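Local atomic coordinates of DUF724 domain-containing protein 6-like (Raphanus sativus, PDB entry 5ZWX), a protein that binds a histone H3 tail peptide carrying the H3K9me2 mark through tandem Agenet domains and probably links this mark to DNA methylation in heterochromatin. Residues A[8-13]-A[40-45]; A[12-15]-A[19-22]; A[31-36]-A[138-143]; A[51-56]-A[75-80]; A[107-112]-A[142-147]. All blocks are in the same frame, centred on the assembly; numbering follows the deposited sequence.

Contact 1 of 5, residues A[8-13]-A[40-45]; sequences IRLPPF and AVPSSD
I8 and L10 face V41 and P42 across two irregular stretches of backbone, 8-13 and 40-45, whose nearest CA atoms, those of I8 and S44, stay 7.5 Å apart, so that side chains do the bridging. L10 does most of the work. Its CG stands anti to the carbonyl carbon (chi1 -68°), and from there the two methyls fork: CD1 of L10 settles 3.7 Å from CB of V41, close to the CG2 branch of that valine as well, while CD2 of L10 approaches CD of P42 at 4.3 Å. A leucine suits the place because its two branches can meet two successive residues at once. The segment 40-45 opens the connection between strands 32-40 and 51-55 of the Agenet domain, an SH3-like barrel, and 8-13 is the N-terminal arm laid against it. V41 and P42 also rest on C51 at the start of the next strand, and L10 touches V74. Beside L10, the tip of I8 meets the puckered, rigid ring of P42, CD1 of I8 lying 4.0 Å from CG of P42. The two side chains cross obliquely, and I8, although largely exposed, brings this apolar end up to P42.

Contact 2 of 5, residues A[12-15]-A[19-22]; sequences PFLK and AVEI
F13 and L14 both reach the same methyl group, CG1 of V20, and the contact is wholly apolar. The aromatic part comes from F13, whose ring presents its edge: CE2 of F13 lies 3.9 Å from CG1 of V20, and the methyl sits near the plane of the ring. The phenyl group is set there by a chi1 of 76°, which places CG of F13 between its own backbone N and carbonyl carbon. The aliphatic part comes from L14, whose CD1 stands 4.0 Å from the same CG1 of V20. Each of the two side chains stands nearly perpendicular to that of V20. Valine suits this buried position in strand 19-22 because it is compact and apolar and its beta-branching favours an extended backbone, which here pairs with the strands on its flanks. Around this small cluster, V38 packs on both L14 and V20, L77 and C51 lie against L14, and P79 meets the ring of F13. Buried L14 thus enters the hydrophobic interior, whereas F13 is only partly covered. The arrangement is that of a chain segment folding back over the first strand of an SH3-like barrel, adding L14 to the core of the Agenet domain with F13 at its margin.

Contact 3 of 5, residues A[31-36]-A[138-143]; sequences GSWYMG and ELRFHR
W33 and R140 meet in the tandem Agenet cassette where side chains from strands 32-40 and 139-146 reach each other, W33 belonging to the first SH3-like unit and R140 lying far along the chain. The closest approach joins NH2 of R140 to CB of W33 at 4.0 Å. The arginine gets there because its chain is extended from CG to NE, carrying the guanidinium across a gap that leaves the nearest backbones, at W33 and H142, with CA atoms 10.8 Å apart. The methyl of M35, a selenomethionine, lies obliquely near the same nitrogen, CE of M35 being 4.5 Å from NH2 of R140. A long, flexible residue such as arginine is suited to this span, for it offers both reach and a flat charged end. That end is positioned by carboxylates: D100 takes NE and E21 takes NH1 in salt bridges, while W107 lies in a cation-pi contact with the guanidinium. W33 has its own cation-pi partner in R78. D100 also holds H142, accepting a hydrogen bond from its ND1, and the imidazole leans obliquely toward the indole, with CE1 of H142 4.5 Å from NE1 of W33.

Contact 4 of 5, residues A[51-56]-A[75-80]; sequences CEVEYT and GQLRPP
L77 and V53 lie alongside one another pointing opposite ways, each side chain reaching beside the other rather than meeting it head-on. CG1 of V53 fits against the fork of the leucine, 3.8 Å from CD1 of L77 and 3.9 Å from CD2 of the same residue. With CG1 anti to its own carbonyl carbon (chi1 -62°), the valine turns this one methyl to both leucine branches. CD1 of L77 has a second neighbour in C51, whose CB lies 4.1 Å away. The contact is therefore a three-residue cluster with L77 at its centre, and C51 and V53, two residues apart on strand 51-55, both direct their side chains toward it. This is core packing of an SH3-like barrel: strand 51-55 pairs with 32-40 and 67-72, and 77-78 with 19-22, so that inward side chains bring 51-55 and 77-78 together. Leucine, valine and cysteine suit such a buried place, being compact and largely apolar. I22 packs on V53 and L77, L14 and V72 reach L77, and P42 touches C51, so apolar groups surround the cluster. Y55 packs on a basic side chain of the bound histone peptide.

Contact 5 of 5, residues A[107-112]-A[142-147]; sequences WWEGTV and HREWVN
The ring of H142 lies under E109 on the surface of the second half of the tandem Agenet cassette, where strand 106-116 passes the interrupted strand 139-146. E109 runs nearly perpendicular to H142 and lays its carboxylate over one ring face, the two planes 19° apart. OE2 of E109 stands 3.4 Å above the H142 ring, over its centre, while OE1 of E109 lies 3.3 Å from CE1 of H142. The glutamate attains this stacked position because its CG is anti to the backbone N (chi1 174°) and the chain beyond is extended. The edge of the imidazole is held separately: NE2 of H142 donates a nearly straight hydrogen bond (173°) to OE2 of E144 at 2.7 Å, and ND1 is hydrogen-bonded to OD1 of D100. Histidine suits this spot, with two ring nitrogens for two carboxylates and a flat face for a third. Were the imidazole replaced by an alanine, E144 and OD1 of D100 would probably lose this partner and E109 the face it stacks on. With three acidic groups round it, the ring is likely to favour its protonated form, which would offset the like charges of OE1 of E109 and OE2 of E144, 4.2 Å apart.

Overall arrangement
Contacts 1, 2 and 4 gather in the first Agenet unit: the centres of contacts 2 and 4 are about 6 Å apart, and that of contact 1 lies about 11 Å from contact 2, with which it shares P12 and F13. Contacts 3 and 5, centres about 7 Å apart, share H142 and R143 and both use strand 139-146; contact 1 is about 25 Å from each. Strands 32-40 and 106-116 pair in one antiparallel sheet, joining the two regions. Along the chain contacts 1 and 3 alternate, while contact 2 closes before contact 4 opens. Salt bridges from E21 to R78 and R140 tie contact 2 to contacts 4 and 3, consistent with the two units forming one joined histone-binding cassette.

Contact 1 of 5, residues A[8-13]-A[40-45]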
# COMPACT_ATOMS: atom_id res chain seq x y z
N ILE A 8 12.51 -9.14 -19.96
CA ILE A 8 11.45 -9.50 -19.03
C ILE A 8 10.06 -9.10 -19.52
O ILE A 8 9.88 -8.06 -20.16
CB ILE A 8 11.66 -8.91 -17.61
CG1 ILE A 8 11.38 -7.41 -17.58
CG2 ILE A 8 13.05 -9.28 -17.05
CD1 ILE A 8 11.38 -6.84 -16.19
N ARG A 9 9.09 -9.97 -19.25
CA ARG A 9 7.70 -9.74 -19.62
C ARG A 9 7.01 -9.06 -18.46
O ARG A 9 6.63 -9.73 -17.49
CB ARG A 9 7.00 -11.06 -19.94
CG ARG A 9 5.62 -10.93 -20.60
CD ARG A 9 5.57 -11.84 -21.83
NE ARG A 9 4.66 -11.38 -22.88
CZ ARG A 9 3.40 -11.78 -23.01
NH1 ARG A 9 2.88 -12.63 -22.14
NH2 ARG A 9 2.65 -11.31 -24.00
N LEU A 10 6.83 -7.75 -18.55
CA LEU A 10 6.21 -7.01 -17.46
C LEU A 10 4.73 -7.31 -17.36
O LEU A 10 4.08 -7.55 -18.37
CB LEU A 10 6.37 -5.51 -17.68
CG LEU A 10 7.72 -4.83 -17.58
CD1 LEU A 10 7.51 -3.35 -17.87
CD2 LEU A 10 8.27 -5.01 -16.18
N PRO A 11 4.19 -7.23 -16.13
CA PRO A 11 2.74 -7.21 -15.99
C PRO A 11 2.16 -6.06 -16.81
O PRO A 11 2.75 -4.98 -16.81
CB PRO A 11 2.53 -6.96 -14.49
CG PRO A 11 3.80 -7.34 -13.84
CD PRO A 11 4.90 -7.12 -14.84
N PRO A 12 1.03 -6.28 -17.49
CA PRO A 12 0.38 -5.23 -18.30
C PRO A 12 0.09 -3.89 -17.59
O PRO A 12 0.16 -2.83 -18.22
CB PRO A 12 -0.93 -5.91 -18.73
CG PRO A 12 -0.54 -7.36 -18.86
CD PRO A 12 0.39 -7.59 -17.67
N PHE A 13 -0.21 -3.91 -16.30
CA PHE A 13 -0.54 -2.64 -15.64
C PHE A 13 0.69 -1.75 -15.47
O PHE A 13 0.56 -0.55 -15.23
CB PHE A 13 -1.18 -2.88 -14.26
CG PHE A 13 -0.20 -3.27 -13.19
CD1 PHE A 13 0.09 -4.61 -12.96
CD2 PHE A 13 0.40 -2.31 -12.38
CE1 PHE A 13 0.99 -4.99 -11.96
CE2 PHE A 13 1.29 -2.68 -11.38
CZ PHE A 13 1.59 -4.02 -11.18
N ALA A 40 9.49 5.06 -14.66
CA ALA A 40 10.18 4.37 -15.74
C ALA A 40 10.12 2.86 -15.56
O ALA A 40 10.08 2.37 -14.43
CB ALA A 40 11.64 4.84 -15.82
N VAL A 41 10.10 2.14 -16.69
CA VAL A 41 10.09 0.68 -16.64
C VAL A 41 11.17 0.11 -17.55
O VAL A 41 11.70 0.82 -18.40
CB VAL A 41 8.72 0.09 -17.05
CG1 VAL A 41 7.58 0.64 -16.15
CG2 VAL A 41 8.46 0.31 -18.53
N PRO A 42 11.55 -1.16 -17.34
CA PRO A 42 12.48 -1.76 -18.31
C PRO A 42 11.82 -1.81 -19.67
O PRO A 42 10.68 -2.26 -19.79
CB PRO A 42 12.73 -3.16 -17.75
CG PRO A 42 12.46 -3.02 -16.27
CD PRO A 42 11.33 -2.02 -16.17
N SER A 43 12.52 -1.31 -20.67
CA SER A 43 12.03 -1.42 -22.04
C SER A 43 12.48 -2.77 -22.62
O SER A 43 13.25 -3.48 -21.98
CB SER A 43 12.54 -0.24 -22.85
OG SER A 43 13.91 0.01 -22.57
N SER A 44 12.02 -3.13 -23.81
CA SER A 44 12.46 -4.39 -24.40
C SER A 44 13.94 -4.18 -24.72
O SER A 44 14.73 -5.12 -24.87
CB SER A 44 11.63 -4.75 -25.64
OG SER A 44 11.69 -6.13 -25.96
N ASP A 45 14.29 -2.90 -24.75
CA ASP A 45 15.62 -2.35 -24.98
C ASP A 45 16.28 -1.96 -23.67
O ASP A 45 16.46 -0.76 -23.43
CB ASP A 45 15.46 -1.11 -25.85
CG ASP A 45 14.14 -1.12 -26.61
OD1 ASP A 45 13.76 -2.19 -27.14
OD2 ASP A 45 13.44 -0.08 -26.63

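Contact 2 of 5, residues A[12-15]-A[19-22]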
# COMPACT_ATOMS: atom_id res chain seq x y z
N PRO A 12 1.03 -6.28 -17.49
CA PRO A 12 0.38 -5.23 -18.30
C PRO A 12 0.09 -3.89 -17.59
O PRO A 12 0.16 -2.83 -18.22
CB PRO A 12 -0.93 -5.91 -18.73
CG PRO A 12 -0.54 -7.36 -18.86
CD PRO A 12 0.39 -7.59 -17.67
N PHE A 13 -0.21 -3.91 -16.30
CA PHE A 13 -0.54 -2.64 -15.64
C PHE A 13 0.69 -1.75 -15.47
O PHE A 13 0.56 -0.55 -15.23
CB PHE A 13 -1.18 -2.88 -14.26
CG PHE A 13 -0.20 -3.27 -13.19
CD1 PHE A 13 0.09 -4.61 -12.96
CD2 PHE A 13 0.40 -2.31 -12.38
CE1 PHE A 13 0.99 -4.99 -11.96
CE2 PHE A 13 1.29 -2.68 -11.38
CZ PHE A 13 1.59 -4.02 -11.18
N LEU A 14 1.88 -2.32 -15.61
CA LEU A 14 3.09 -1.58 -15.31
C LEU A 14 3.56 -0.81 -16.53
O LEU A 14 4.17 -1.38 -17.44
CB LEU A 14 4.18 -2.53 -14.82
CG LEU A 14 5.05 -2.24 -13.60
CD1 LEU A 14 4.30 -1.49 -12.49
CD2 LEU A 14 5.68 -3.55 -13.06
N LYS A 15 3.26 0.48 -16.56
CA LYS A 15 3.77 1.35 -17.62
C LYS A 15 4.05 2.73 -17.04
O LYS A 15 3.49 3.09 -16.00
CB LYS A 15 2.77 1.43 -18.78
CG LYS A 15 1.43 2.04 -18.40
CD LYS A 15 0.43 1.98 -19.55
CE LYS A 15 -0.01 0.55 -19.83
NZ LYS A 15 -1.10 0.51 -20.83
N ALA A 19 -0.55 4.51 -11.98
CA ALA A 19 -0.67 4.57 -10.53
C ALA A 19 -0.42 3.18 -9.99
O ALA A 19 -0.83 2.20 -10.61
CB ALA A 19 -2.04 5.07 -10.13
N VAL A 20 0.25 3.08 -8.85
CA VAL A 20 0.59 1.78 -8.26
C VAL A 20 0.57 1.90 -6.72
O VAL A 20 0.55 3.00 -6.19
CB VAL A 20 2.00 1.29 -8.70
CG1 VAL A 20 2.02 0.91 -10.17
CG2 VAL A 20 3.05 2.37 -8.40
N GLU A 21 0.57 0.75 -6.06
CA GLU A 21 0.89 0.67 -4.65
C GLU A 21 2.27 0.02 -4.53
O GLU A 21 2.63 -0.88 -5.30
CB GLU A 21 -0.18 -0.11 -3.89
CG GLU A 21 -1.58 0.49 -4.11
CD GLU A 21 -2.65 -0.05 -3.18
OE1 GLU A 21 -2.41 -1.05 -2.48
OE2 GLU A 21 -3.77 0.51 -3.20
N ILE A 22 3.03 0.51 -3.57
CA ILE A 22 4.45 0.19 -3.47
C ILE A 22 4.71 -0.46 -2.13
O ILE A 22 4.36 0.13 -1.05
CB ILE A 22 5.33 1.45 -3.58
CG1 ILE A 22 4.95 2.24 -4.84
CG2 ILE A 22 6.82 1.09 -3.43
CD1 ILE A 22 5.36 3.68 -4.85

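Contact 3 of 5, residues A[31-36]-A[138-143]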
# COMPACT_ATOMS: atom_id res chain seq x y z
N GLY A 31 4.50 -4.90 5.90
CA GLY A 31 3.05 -4.78 5.93
C GLY A 31 2.48 -3.50 5.35
O GLY A 31 1.26 -3.31 5.41
N SER A 32 3.31 -2.63 4.78
CA SER A 32 2.76 -1.39 4.21
C SER A 32 2.63 -1.39 2.70
O SER A 32 3.41 -2.06 2.02
CB SER A 32 3.61 -0.18 4.56
OG SER A 32 4.87 -0.24 3.95
N TRP A 33 1.70 -0.55 2.24
CA TRP A 33 1.55 -0.20 0.83
C TRP A 33 1.46 1.33 0.77
O TRP A 33 0.56 1.93 1.38
CB TRP A 33 0.29 -0.85 0.25
CG TRP A 33 0.41 -2.36 0.10
CD1 TRP A 33 -0.08 -3.32 0.94
CD2 TRP A 33 1.11 -3.05 -0.94
NE1 TRP A 33 0.27 -4.58 0.46
CE2 TRP A 33 0.99 -4.43 -0.69
CE3 TRP A 33 1.83 -2.63 -2.07
CZ2 TRP A 33 1.56 -5.41 -1.54
CZ3 TRP A 33 2.38 -3.61 -2.92
CH2 TRP A 33 2.25 -4.97 -2.64
N TYR A 34 2.41 1.96 0.08
CA TYR A 34 2.39 3.42 -0.15
C TYR A 34 1.99 3.75 -1.58
O TYR A 34 2.44 3.07 -2.51
CB TYR A 34 3.76 4.02 0.19
CG TYR A 34 3.79 4.32 1.70
CD1 TYR A 34 3.94 3.29 2.62
CD2 TYR A 34 3.61 5.62 2.19
CE1 TYR A 34 3.93 3.55 4.04
CE2 TYR A 34 3.60 5.88 3.58
CZ TYR A 34 3.76 4.84 4.48
OH TYR A 34 3.73 5.08 5.85
N MSE A 35 1.12 4.74 -1.77
CA MSE A 35 0.64 5.06 -3.12
C MSE A 35 1.72 5.77 -3.92
O MSE A 35 2.49 6.55 -3.37
CB MSE A 35 -0.63 5.92 -3.06
CG MSE A 35 -1.70 5.39 -2.14
SE MSE A 35 -2.32 3.55 -2.59
CE MSE A 35 -1.13 2.49 -1.42
N GLY A 36 1.79 5.50 -5.23
CA GLY A 36 2.72 6.24 -6.06
C GLY A 36 2.42 6.09 -7.54
O GLY A 36 1.33 5.65 -7.91
N GLU A 138 -10.93 5.11 8.26
CA GLU A 138 -9.47 4.98 8.16
C GLU A 138 -9.05 3.57 7.73
O GLU A 138 -7.84 3.28 7.63
CB GLU A 138 -8.81 5.31 9.51
CG GLU A 138 -9.04 6.73 9.94
CD GLU A 138 -8.40 7.02 11.32
OE1 GLU A 138 -8.99 6.63 12.35
OE2 GLU A 138 -7.30 7.62 11.34
N LEU A 139 -10.02 2.70 7.48
CA LEU A 139 -9.70 1.31 7.16
C LEU A 139 -10.19 0.93 5.76
O LEU A 139 -11.16 1.51 5.28
CB LEU A 139 -10.33 0.34 8.15
CG LEU A 139 -10.06 0.60 9.64
CD1 LEU A 139 -10.85 -0.44 10.37
CD2 LEU A 139 -8.56 0.45 9.92
N ARG A 140 -9.51 -0.03 5.14
CA ARG A 140 -10.06 -0.68 3.94
C ARG A 140 -9.94 -2.21 4.09
O ARG A 140 -9.07 -2.70 4.76
CB ARG A 140 -9.33 -0.19 2.69
CG ARG A 140 -7.86 -0.61 2.62
CD ARG A 140 -7.12 -0.02 1.36
NE ARG A 140 -5.75 -0.53 1.22
CZ ARG A 140 -4.93 -0.26 0.20
NH1 ARG A 140 -5.31 0.56 -0.78
NH2 ARG A 140 -3.71 -0.80 0.16
N PHE A 141 -10.80 -2.97 3.44
CA PHE A 141 -10.66 -4.42 3.52
C PHE A 141 -9.43 -4.77 2.75
O PHE A 141 -9.18 -4.18 1.70
CB PHE A 141 -11.92 -5.13 2.98
CG PHE A 141 -13.08 -5.00 3.89
CD1 PHE A 141 -13.13 -5.74 5.06
CD2 PHE A 141 -14.12 -4.12 3.61
CE1 PHE A 141 -14.20 -5.61 5.94
CE2 PHE A 141 -15.20 -4.01 4.47
CZ PHE A 141 -15.24 -4.75 5.64
N HIS A 142 -8.62 -5.66 3.31
CA HIS A 142 -7.36 -6.05 2.70
C HIS A 142 -7.60 -6.93 1.48
O HIS A 142 -8.48 -7.78 1.51
CB HIS A 142 -6.48 -6.81 3.69
CG HIS A 142 -5.13 -7.14 3.15
ND1 HIS A 142 -4.11 -6.21 3.08
CD2 HIS A 142 -4.65 -8.26 2.57
CE1 HIS A 142 -3.05 -6.76 2.53
NE2 HIS A 142 -3.35 -8.01 2.20
N ARG A 143 -6.82 -6.71 0.43
CA ARG A 143 -6.86 -7.56 -0.77
C ARG A 143 -5.45 -7.90 -1.20
O ARG A 143 -4.51 -7.16 -0.87
CB ARG A 143 -7.61 -6.87 -1.92
CG ARG A 143 -9.07 -6.57 -1.65
CD ARG A 143 -9.94 -6.95 -2.86
NE ARG A 143 -11.16 -6.15 -2.90
CZ ARG A 143 -12.10 -6.24 -3.82
NH1 ARG A 143 -12.00 -7.12 -4.81
NH2 ARG A 143 -13.16 -5.45 -3.75

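Contact 4 of 5, residues A[51-56]-A[75-80]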
# COMPACT_ATOMS: atom_id res chain seq x y z
N CYS A 51 12.18 -0.97 -11.93
CA CYS A 51 11.30 0.15 -12.27
C CYS A 51 11.67 1.32 -11.40
O CYS A 51 12.15 1.12 -10.31
CB CYS A 51 9.82 -0.22 -12.02
SG CYS A 51 9.24 -1.51 -13.17
N GLU A 52 11.45 2.54 -11.86
CA GLU A 52 11.55 3.67 -10.96
C GLU A 52 10.14 4.16 -10.65
O GLU A 52 9.31 4.24 -11.56
CB GLU A 52 12.40 4.78 -11.57
CG GLU A 52 12.63 5.96 -10.64
CD GLU A 52 13.40 7.07 -11.32
OE1 GLU A 52 13.59 6.95 -12.54
OE2 GLU A 52 13.79 8.05 -10.65
N VAL A 53 9.88 4.48 -9.39
CA VAL A 53 8.57 4.98 -8.97
C VAL A 53 8.73 6.27 -8.19
O VAL A 53 9.80 6.55 -7.64
CB VAL A 53 7.77 3.97 -8.07
CG1 VAL A 53 7.48 2.69 -8.84
CG2 VAL A 53 8.51 3.67 -6.75
N GLU A 54 7.67 7.06 -8.20
CA GLU A 54 7.58 8.28 -7.39
C GLU A 54 6.47 8.15 -6.38
O GLU A 54 5.35 7.83 -6.76
CB GLU A 54 7.32 9.50 -8.28
CG GLU A 54 7.16 10.79 -7.50
CD GLU A 54 6.95 11.98 -8.42
OE1 GLU A 54 5.78 12.30 -8.71
OE2 GLU A 54 7.96 12.58 -8.85
N TYR A 55 6.77 8.38 -5.10
CA TYR A 55 5.75 8.29 -4.07
C TYR A 55 4.83 9.50 -4.10
O TYR A 55 5.27 10.61 -4.39
CB TYR A 55 6.37 8.16 -2.68
CG TYR A 55 7.07 6.85 -2.44
CD1 TYR A 55 8.27 6.55 -3.10
CD2 TYR A 55 6.54 5.90 -1.60
CE1 TYR A 55 8.90 5.34 -2.89
CE2 TYR A 55 7.17 4.70 -1.37
CZ TYR A 55 8.35 4.43 -2.01
OH TYR A 55 8.96 3.22 -1.78
N THR A 56 3.56 9.28 -3.77
CA THR A 56 2.59 10.35 -3.71
C THR A 56 2.67 11.09 -2.38
O THR A 56 2.46 12.30 -2.32
CB THR A 56 1.15 9.81 -3.90
OG1 THR A 56 1.05 9.18 -5.19
CG2 THR A 56 0.13 10.95 -3.84
N GLY A 75 8.38 -6.94 -8.40
CA GLY A 75 7.60 -7.64 -7.40
C GLY A 75 7.21 -6.78 -6.18
O GLY A 75 6.43 -7.24 -5.34
N GLN A 76 7.72 -5.55 -6.12
CA GLN A 76 7.32 -4.62 -5.04
C GLN A 76 6.05 -3.84 -5.39
O GLN A 76 5.50 -3.14 -4.55
CB GLN A 76 8.45 -3.65 -4.74
CG GLN A 76 9.62 -4.28 -4.07
CD GLN A 76 10.72 -3.27 -3.79
OE1 GLN A 76 11.74 -3.28 -4.45
NE2 GLN A 76 10.50 -2.38 -2.82
N LEU A 77 5.58 -3.97 -6.63
CA LEU A 77 4.49 -3.12 -7.10
C LEU A 77 3.21 -3.91 -7.34
O LEU A 77 3.27 -5.07 -7.72
CB LEU A 77 4.89 -2.42 -8.41
CG LEU A 77 6.16 -1.58 -8.32
CD1 LEU A 77 6.51 -0.90 -9.65
CD2 LEU A 77 6.00 -0.54 -7.19
N ARG A 78 2.07 -3.26 -7.11
CA ARG A 78 0.79 -3.82 -7.54
C ARG A 78 -0.12 -2.69 -7.98
O ARG A 78 0.22 -1.53 -7.76
CB ARG A 78 0.16 -4.65 -6.44
CG ARG A 78 -0.33 -3.78 -5.23
CD ARG A 78 -0.81 -4.66 -4.08
NE ARG A 78 -1.68 -3.86 -3.18
CZ ARG A 78 -2.44 -4.40 -2.22
NH1 ARG A 78 -2.42 -5.71 -2.01
NH2 ARG A 78 -3.22 -3.62 -1.48
N PRO A 79 -1.24 -2.99 -8.67
CA PRO A 79 -2.06 -1.87 -9.08
C PRO A 79 -2.76 -1.27 -7.85
O PRO A 79 -2.77 -1.95 -6.83
CB PRO A 79 -3.08 -2.50 -10.08
CG PRO A 79 -2.57 -3.86 -10.37
CD PRO A 79 -1.80 -4.27 -9.14
N PRO A 80 -3.33 -0.07 -7.97
CA PRO A 80 -4.22 0.46 -6.92
C PRO A 80 -5.28 -0.56 -6.53
O PRO A 80 -5.84 -1.22 -7.38
CB PRO A 80 -4.88 1.67 -7.59
CG PRO A 80 -3.95 2.05 -8.67
CD PRO A 80 -3.38 0.78 -9.18

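Contact 5 of 5, residues A[107-112]-A[142-147]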
# COMPACT_ATOMS: atom_id res chain seq x y z
N TRP A 107 -0.85 2.73 3.78
CA TRP A 107 -1.75 1.67 4.25
C TRP A 107 -0.99 0.53 4.91
O TRP A 107 -0.09 -0.05 4.31
CB TRP A 107 -2.59 1.12 3.08
CG TRP A 107 -3.57 2.13 2.53
CD1 TRP A 107 -3.41 2.94 1.45
CD2 TRP A 107 -4.88 2.43 3.06
NE1 TRP A 107 -4.53 3.71 1.25
CE2 TRP A 107 -5.45 3.42 2.23
CE3 TRP A 107 -5.61 1.96 4.16
CZ2 TRP A 107 -6.73 3.95 2.45
CZ3 TRP A 107 -6.88 2.47 4.37
CH2 TRP A 107 -7.43 3.46 3.53
N TRP A 108 -1.38 0.17 6.13
CA TRP A 108 -0.67 -0.87 6.88
C TRP A 108 -1.61 -2.01 7.20
O TRP A 108 -2.68 -1.80 7.78
CB TRP A 108 -0.07 -0.28 8.20
CG TRP A 108 0.91 0.81 7.95
CD1 TRP A 108 0.62 2.10 7.58
CD2 TRP A 108 2.36 0.72 8.01
NE1 TRP A 108 1.81 2.81 7.43
CE2 TRP A 108 2.88 1.98 7.67
CE3 TRP A 108 3.25 -0.32 8.31
CZ2 TRP A 108 4.26 2.24 7.63
CZ3 TRP A 108 4.63 -0.06 8.28
CH2 TRP A 108 5.11 1.22 7.94
N GLU A 109 -1.23 -3.23 6.83
CA GLU A 109 -2.08 -4.39 7.06
C GLU A 109 -2.14 -4.79 8.54
O GLU A 109 -1.11 -4.95 9.18
CB GLU A 109 -1.56 -5.59 6.26
CG GLU A 109 -2.30 -6.86 6.56
CD GLU A 109 -1.98 -7.95 5.55
OE1 GLU A 109 -0.93 -7.84 4.87
OE2 GLU A 109 -2.78 -8.91 5.45
N GLY A 110 -3.34 -5.03 9.04
CA GLY A 110 -3.54 -5.58 10.38
C GLY A 110 -4.84 -6.37 10.48
O GLY A 110 -5.52 -6.60 9.47
N THR A 111 -5.18 -6.78 11.70
CA THR A 111 -6.37 -7.59 11.96
C THR A 111 -7.25 -6.93 13.01
O THR A 111 -6.75 -6.54 14.06
CB THR A 111 -5.99 -8.99 12.48
OG1 THR A 111 -5.25 -9.70 11.47
CG2 THR A 111 -7.24 -9.78 12.83
N VAL A 112 -8.54 -6.84 12.76
CA VAL A 112 -9.46 -6.23 13.73
C VAL A 112 -9.62 -7.17 14.91
O VAL A 112 -9.97 -8.33 14.74
CB VAL A 112 -10.83 -5.91 13.09
CG1 VAL A 112 -11.86 -5.32 14.13
CG2 VAL A 112 -10.64 -4.98 11.91
N HIS A 142 -8.62 -5.66 3.31
CA HIS A 142 -7.36 -6.05 2.70
C HIS A 142 -7.60 -6.93 1.48
O HIS A 142 -8.48 -7.78 1.51
CB HIS A 142 -6.48 -6.81 3.69
CG HIS A 142 -5.13 -7.14 3.15
ND1 HIS A 142 -4.11 -6.21 3.08
CD2 HIS A 142 -4.65 -8.26 2.57
CE1 HIS A 142 -3.05 -6.76 2.53
NE2 HIS A 142 -3.35 -8.01 2.20
N ARG A 143 -6.82 -6.71 0.43
CA ARG A 143 -6.86 -7.56 -0.77
C ARG A 143 -5.45 -7.90 -1.20
O ARG A 143 -4.51 -7.16 -0.87
CB ARG A 143 -7.61 -6.87 -1.92
CG ARG A 143 -9.07 -6.57 -1.65
CD ARG A 143 -9.94 -6.95 -2.86
NE ARG A 143 -11.16 -6.15 -2.90
CZ ARG A 143 -12.10 -6.24 -3.82
NH1 ARG A 143 -12.00 -7.12 -4.81
NH2 ARG A 143 -13.16 -5.45 -3.75
N GLU A 144 -5.29 -9.00 -1.96
CA GLU A 144 -3.96 -9.37 -2.40
C GLU A 144 -3.97 -9.43 -3.91
O GLU A 144 -4.98 -9.79 -4.50
CB GLU A 144 -3.51 -10.72 -1.82
CG GLU A 144 -3.14 -10.68 -0.33
CD GLU A 144 -1.78 -10.03 -0.02
OE1 GLU A 144 -0.95 -9.80 -0.92
OE2 GLU A 144 -1.53 -9.76 1.15
N TRP A 145 -2.88 -9.00 -4.51
CA TRP A 145 -2.70 -9.06 -5.96
C TRP A 145 -1.90 -10.30 -6.27
O TRP A 145 -0.72 -10.38 -5.98
CB TRP A 145 -2.03 -7.79 -6.45
CG TRP A 145 -1.62 -7.79 -7.85
CD1 TRP A 145 -0.35 -7.94 -8.33
CD2 TRP A 145 -2.47 -7.62 -8.98
NE1 TRP A 145 -0.36 -7.88 -9.72
CE2 TRP A 145 -1.65 -7.66 -10.13
CE3 TRP A 145 -3.84 -7.40 -9.14
CZ2 TRP A 145 -2.17 -7.53 -11.42
CZ3 TRP A 145 -4.35 -7.27 -10.42
CH2 TRP A 145 -3.52 -7.33 -11.54
N VAL A 146 -2.55 -11.32 -6.81
CA VAL A 146 -1.94 -12.62 -6.95
C VAL A 146 -2.30 -13.17 -8.32
O VAL A 146 -3.46 -13.13 -8.74
CB VAL A 146 -2.39 -13.58 -5.81
CG1 VAL A 146 -1.65 -14.90 -5.89
CG2 VAL A 146 -2.17 -12.94 -4.43
N ASN A 147 -1.29 -13.63 -9.04
CA ASN A 147 -1.52 -14.20 -10.37
C ASN A 147 -2.26 -13.25 -11.30
O ASN A 147 -3.13 -13.67 -12.04
CB ASN A 147 -2.30 -15.50 -10.26
CG ASN A 147 -1.41 -16.70 -10.34
OD1 ASN A 147 -1.30 -17.34 -11.39
ND2 ASN A 147 -0.75 -17.02 -9.23